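Local coordinates for NADH oxidoreductase (Mesorhizobium loti, PDB 3PI7), which probably binds NADPH and acts as an NAD(P)H-dependent oxidoreductase, perhaps a quinone reductase, of the zinc-binding dehydrogenase family, at residues Glu10-Leu15 against Val325-Ala330; Asp158-Glu163 against Pro234-Asp239. One frame throughout, in Å; residues are numbered along the deposited sequence. Where two conformers were deposited one is given.

In the fold
The two contacts belong to different halves of a medium-chain dehydrogenase fold. Interaction 1 joins the N-terminal strand 10-16 to the chain's last third, where strand 323-326 runs into helix 327-338 beside the GroES-like part. Interaction 2 lies within the Rossmann part, where helix 148-163 packs on strand 236-239 of the six-stranded parallel sheet. Their centres are about 39 Å apart, on opposite sides of the chain's centre, and their nearest atoms are about 26 Å apart. In sequence, interaction 2 is nested inside the loop that interaction 1 closes. D19 and Y21, which bind the potassium ion, come shortly after strand 10-16, and neither contact includes them.

Interaction 1: Glu10-Leu15 against Val325-Ala330; sequences EMKALL and VPLAEA
With chi1 of K12 at 56° setting CG between N and C, and CG of L327 anti to the backbone N (chi1 -169°), the two side chains lie alongside one another, pointing opposite ways. The contact joins strand 10-16, paired antiparallel with strand 37-43, to L327 and A330, where strand 323-326 gives way to helix 327-338 beside the GroES-like part of this medium-chain dehydrogenase fold. K12 and L14 alternate with A13 along the strand, and both point toward segment 325-330, while A13 turns away. Lysine suits the margin because its aliphatic chain can lie against L327 while its amine reaches polar partners: CG of K12 is 4.0 Å from CD2 of L327, and beyond the bend at chi4 (-68°) NZ forms salt bridges with the terminal carboxylate of P349 and with E122. Replacing K12 by an alanine removes the chain beyond CB, and would probably leave L327 bare on one flank and both the P349 carboxylate and E122 without their positive mate. L327 is the residue that both strand side chains touch; CD2 of L14 approaches its CD2 at 3.8 Å. L327 is also modelled in a second position, so its CD2 contacts hold for one conformer. Strand 345-348 adds to this apolar cluster through I347, which touches both leucines. L14 suits a buried place because it brings one methyl to L327 and the other to A330, about one helical turn further on and small enough to admit it. The fit there is closer than two methyls normally sit, with CD1 of L14 just 3.5 Å from CB of A330.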
loop_
_atom_site.group_PDB
_atom_site.type_symbol
_atom_site.label_atom_id
_atom_site.label_comp_id
_atom_site.label_asym_id
_atom_site.label_seq_id
_atom_site.Cartn_x
_atom_site.Cartn_y
_atom_site.Cartn_z
ATOM N N GLU A 10 7.475 31.149 36.100
ATOM C CA GLU A 10 6.799 29.896 36.431
ATOM C C GLU A 10 5.453 29.855 35.739
ATOM O O GLU A 10 4.831 30.895 35.528
ATOM C CB GLU A 10 6.653 29.805 37.959
ATOM C CG GLU A 10 6.144 28.490 38.503
ATOM C CD GLU A 10 6.358 28.346 39.995
ATOM O OE1 GLU A 10 7.499 28.567 40.458
ATOM O OE2 GLU A 10 5.378 28.025 40.703
HETATM N N MSE A 11 4.980 28.662 35.426
HETATM C CA MSE A 11 3.659 28.526 34.778
HETATM C C MSE A 11 2.971 27.223 35.146
HETATM O O MSE A 11 3.624 26.270 35.576
HETATM C CB MSE A 11 3.837 28.566 33.246
HETATM C CG MSE A 11 4.712 27.385 32.717
HETATM SE SE MSE A 11 4.745 27.352 30.833
HETATM C CE MSE A 11 5.586 25.689 30.607
ATOM N N LYS A 12 1.650 27.178 34.980
ATOM C CA LYS A 12 0.931 25.932 35.150
ATOM C C LYS A 12 0.888 25.246 33.788
ATOM O O LYS A 12 0.903 25.917 32.754
ATOM C CB LYS A 12 -0.468 26.094 35.770
ATOM C CG LYS A 12 -1.456 27.012 35.082
ATOM C CD LYS A 12 -2.767 27.029 35.876
ATOM C CE LYS A 12 -3.957 27.582 35.123
ATOM N NZ LYS A 12 -3.844 29.037 34.857
ATOM N N ALA A 13 0.880 23.906 33.790
ATOM C CA ALA A 13 0.896 23.119 32.569
ATOM C C ALA A 13 0.415 21.718 32.845
ATOM O O ALA A 13 0.358 21.331 34.018
ATOM C CB ALA A 13 2.316 23.081 31.998
ATOM N N LEU A 14 0.046 20.967 31.782
ATOM C CA LEU A 14 -0.359 19.544 31.863
ATOM C C LEU A 14 0.829 18.759 31.380
ATOM O O LEU A 14 1.127 18.760 30.175
ATOM C CB LEU A 14 -1.623 19.261 31.027
ATOM C CG LEU A 14 -2.827 20.146 31.324
ATOM C CD1 LEU A 14 -3.992 19.748 30.456
ATOM C CD2 LEU A 14 -3.218 20.091 32.831
ATOM N N LEU A 15 1.580 18.197 32.334
ATOM C CA LEU A 15 2.854 17.551 32.077
ATOM C C LEU A 15 2.758 16.086 31.785
ATOM O O LEU A 15 2.077 15.351 32.494
ATOM C CB LEU A 15 3.766 17.734 33.276
ATOM C CG LEU A 15 3.826 19.134 33.845
ATOM C CD1 LEU A 15 4.606 19.131 35.143
ATOM C CD2 LEU A 15 4.417 20.109 32.840
ATOM N N VAL A 325 -12.426 23.973 28.280
ATOM C CA VAL A 325 -12.111 23.474 29.610
ATOM C C VAL A 325 -10.994 24.295 30.200
ATOM O O VAL A 325 -9.928 24.319 29.596
ATOM C CB VAL A 325 -11.720 21.961 29.595
ATOM C CG1 VAL A 325 -11.625 21.421 31.014
ATOM C CG2 VAL A 325 -12.725 21.140 28.785
ATOM N N PRO A 326 -11.160 24.857 31.421
ATOM C CA PRO A 326 -10.037 25.543 32.063
ATOM C C PRO A 326 -8.903 24.569 32.273
ATOM O O PRO A 326 -9.158 23.368 32.538
ATOM C CB PRO A 326 -10.620 25.956 33.421
ATOM C CG PRO A 326 -12.087 26.021 33.208
ATOM C CD PRO A 326 -12.366 24.895 32.280
ATOM N N LEU A 327 -7.672 25.052 32.181
ATOM C CA LEU A 327 -6.527 24.149 32.368
ATOM C C LEU A 327 -6.601 23.463 33.740
ATOM O O LEU A 327 -6.251 22.291 33.838
ATOM C CB LEU A 327 -5.200 24.889 32.210
ATOM C CG LEU A 327 -3.946 24.001 32.126
ATOM C CD1 LEU A 327 -2.975 24.545 31.111
ATOM C CD2 LEU A 327 -3.277 23.867 33.483
ATOM N N ALA A 328 -7.093 24.167 34.782
ATOM C CA ALA A 328 -7.230 23.646 36.140
ATOM C C ALA A 328 -8.236 22.506 36.229
ATOM O O ALA A 328 -8.245 21.800 37.233
ATOM C CB ALA A 328 -7.631 24.750 37.112
ATOM N N GLU A 329 -9.120 22.394 35.242
ATOM C CA GLU A 329 -10.150 21.364 35.162
ATOM C C GLU A 329 -9.818 20.280 34.143
ATOM O O GLU A 329 -10.562 19.312 34.064
ATOM C CB GLU A 329 -11.521 21.981 34.760
ATOM C CG GLU A 329 -12.103 22.981 35.750
ATOM C CD GLU A 329 -12.516 22.407 37.091
ATOM O OE1 GLU A 329 -12.426 21.170 37.300
ATOM O OE2 GLU A 329 -12.910 23.218 37.950
ATOM N N ALA A 330 -8.769 20.464 33.314
ATOM C CA ALA A 330 -8.493 19.575 32.201
ATOM C C ALA A 330 -8.211 18.117 32.604
ATOM O O ALA A 330 -8.764 17.208 31.979
ATOM C CB ALA A 330 -7.343 20.123 31.374
#

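Interaction 2: Asp158-Glu163 against Pro234-Asp239; sequences DIVKQE and PRIFLD
Helix 158-163 runs nearly antiparallel to strand 236-239, at 169° between their directions and 9.2 Å between their axes, with V160 and I236 nearest in the backbone register. This is helix-on-sheet packing in the Rossmann part, where strand 236-239 sits between strands 167-170 and 258-261. I236 and L238 alternate with F237, so both present branched side chains to the helix while the phenylalanine turns to the opposite face. I236 fits because its branches divide the work: CG2 meets CG2 of V160 at 3.9 Å, and CD1 meets CG2 of I159 at 3.8 Å, where the two side chains lie roughly perpendicular. CG1 of I236 packs against the aliphatic part of E163, 3.7 Å from its CB.

At the helix end apolar packing gives way to charge. E163, its chain bent at chi2 (57°), offers OE2 to NE of R235 in a nearly straight 2.9 Å salt bridge, reached on the anti side of the carboxylate, whose plane is turned steeply against the guanidinium. R235 grips E163 side-on, NE taking OE2 and NH2 the backbone O, and its NH1 pairs with E165, so its charge is probably shared between E163 and E165. The second bond is more bent: NH2 of R235 donates to O of E163 at 3.1 Å from above the carbonyl plane.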
loop_
_atom_site.group_PDB
_atom_site.type_symbol
_atom_site.label_atom_id
_atom_site.label_comp_id
_atom_site.label_asym_id
_atom_site.label_seq_id
_atom_site.Cartn_x
_atom_site.Cartn_y
_atom_site.Cartn_z
ATOM N N ASP A 158 -6.931 17.723 -1.704
ATOM C CA ASP A 158 -6.167 17.924 -2.940
ATOM C C ASP A 158 -5.905 16.548 -3.600
ATOM O O ASP A 158 -5.936 16.438 -4.815
ATOM C CB ASP A 158 -4.847 18.670 -2.662
ATOM C CG ASP A 158 -4.904 20.195 -2.747
ATOM O OD1 ASP A 158 -5.939 20.732 -3.213
ATOM O OD2 ASP A 158 -3.891 20.848 -2.396
ATOM N N ILE A 159 -5.678 15.497 -2.778
ATOM C CA ILE A 159 -5.461 14.125 -3.302
ATOM C C ILE A 159 -6.740 13.668 -4.007
ATOM O O ILE A 159 -6.687 13.144 -5.115
ATOM C CB ILE A 159 -5.060 13.134 -2.191
ATOM C CG1 ILE A 159 -3.736 13.557 -1.530
ATOM C CG2 ILE A 159 -4.990 11.695 -2.738
ATOM C CD1 ILE A 159 -3.471 12.860 -0.143
ATOM N N VAL A 160 -7.891 13.874 -3.353
ATOM C CA VAL A 160 -9.190 13.514 -3.935
ATOM C C VAL A 160 -9.379 14.250 -5.272
ATOM O O VAL A 160 -9.789 13.642 -6.268
ATOM C CB VAL A 160 -10.341 13.825 -2.940
ATOM C CG1 VAL A 160 -11.708 13.579 -3.590
ATOM C CG2 VAL A 160 -10.193 12.989 -1.679
ATOM N N LYS A 161 -9.135 15.559 -5.287
ATOM C CA LYS A 161 -9.300 16.359 -6.511
ATOM C C LYS A 161 -8.396 15.912 -7.630
ATOM O O LYS A 161 -8.844 15.846 -8.768
ATOM C CB LYS A 161 -8.991 17.828 -6.224
ATOM C CG LYS A 161 -10.092 18.558 -5.498
ATOM C CD LYS A 161 -9.788 20.060 -5.496
ATOM C CE LYS A 161 -10.125 20.732 -6.815
ATOM N N GLN A 162 -7.113 15.635 -7.319
ATOM C CA GLN A 162 -6.149 15.203 -8.325
ATOM C C GLN A 162 -6.514 13.831 -8.895
ATOM O O GLN A 162 -6.215 13.550 -10.056
ATOM C CB GLN A 162 -4.719 15.198 -7.754
ATOM C CG GLN A 162 -4.153 16.615 -7.495
ATOM C CD GLN A 162 -4.411 17.588 -8.629
ATOM O OE1 GLN A 162 -3.924 17.414 -9.752
ATOM N NE2 GLN A 162 -5.219 18.614 -8.370
ATOM N N GLU A 163 -7.170 12.983 -8.099
ATOM C CA GLU A 163 -7.591 11.678 -8.589
ATOM C C GLU A 163 -8.752 11.869 -9.582
ATOM O O GLU A 163 -8.844 11.120 -10.551
ATOM C CB GLU A 163 -7.965 10.771 -7.407
ATOM C CG GLU A 163 -8.098 9.297 -7.763
ATOM C CD GLU A 163 -6.892 8.621 -8.398
ATOM O OE1 GLU A 163 -5.755 8.779 -7.889
ATOM O OE2 GLU A 163 -7.099 7.901 -9.401
ATOM N N PRO A 234 -15.715 5.089 -5.946
ATOM C CA PRO A 234 -14.632 5.957 -5.440
ATOM C C PRO A 234 -13.256 5.331 -5.600
ATOM O O PRO A 234 -13.124 4.108 -5.564
ATOM C CB PRO A 234 -14.958 6.060 -3.931
ATOM C CG PRO A 234 -15.635 4.762 -3.619
ATOM C CD PRO A 234 -16.505 4.517 -4.830
ATOM N N ARG A 235 -12.237 6.158 -5.702
ATOM C CA ARG A 235 -10.882 5.625 -5.760
ATOM C C ARG A 235 -10.077 6.028 -4.544
ATOM O O ARG A 235 -9.163 5.301 -4.170
ATOM C CB ARG A 235 -10.188 6.040 -7.061
ATOM C CG ARG A 235 -10.613 5.119 -8.232
ATOM C CD ARG A 235 -9.736 5.267 -9.472
ATOM N NE ARG A 235 -9.633 6.638 -9.979
ATOM C CZ ARG A 235 -10.558 7.254 -10.715
ATOM N NH1 ARG A 235 -11.691 6.633 -11.028
ATOM N NH2 ARG A 235 -10.360 8.495 -11.138
ATOM N N ILE A 236 -10.426 7.137 -3.882
ATOM C CA ILE A 236 -9.652 7.535 -2.717
ATOM C C ILE A 236 -10.353 7.166 -1.479
ATOM O O ILE A 236 -11.518 7.491 -1.323
ATOM C CB ILE A 236 -9.325 9.059 -2.706
ATOM C CG1 ILE A 236 -8.573 9.461 -3.996
ATOM C CG2 ILE A 236 -8.560 9.482 -1.441
ATOM C CD1 ILE A 236 -7.096 8.801 -4.137
ATOM N N PHE A 237 -9.613 6.519 -0.558
ATOM C CA PHE A 237 -10.157 6.185 0.755
ATOM C C PHE A 237 -9.229 6.791 1.792
ATOM O O PHE A 237 -8.075 6.367 1.913
ATOM C CB PHE A 237 -10.279 4.652 0.882
ATOM C CG PHE A 237 -10.526 4.089 2.262
ATOM C CD1 PHE A 237 -11.284 4.798 3.204
ATOM C CD2 PHE A 237 -10.020 2.849 2.622
ATOM C CE1 PHE A 237 -11.493 4.281 4.484
ATOM C CE2 PHE A 237 -10.282 2.307 3.891
ATOM C CZ PHE A 237 -11.043 3.012 4.798
ATOM N N LEU A 238 -9.738 7.789 2.537
ATOM C CA LEU A 238 -8.987 8.475 3.592
ATOM C C LEU A 238 -9.376 7.791 4.876
ATOM O O LEU A 238 -10.538 7.855 5.295
ATOM C CB LEU A 238 -9.280 9.999 3.607
ATOM C CG LEU A 238 -9.057 10.726 2.272
ATOM C CD1 LEU A 238 -9.428 12.226 2.393
ATOM C CD2 LEU A 238 -7.614 10.597 1.828
ATOM N N ASP A 239 -8.426 7.084 5.471
ATOM C CA ASP A 239 -8.741 6.256 6.617
ATOM C C ASP A 239 -8.064 6.690 7.918
ATOM O O ASP A 239 -6.838 6.630 8.029
ATOM C CB ASP A 239 -8.321 4.820 6.271
ATOM C CG ASP A 239 -8.556 3.786 7.363
ATOM O OD1 ASP A 239 -9.518 3.954 8.154
ATOM O OD2 ASP A 239 -7.808 2.792 7.394
#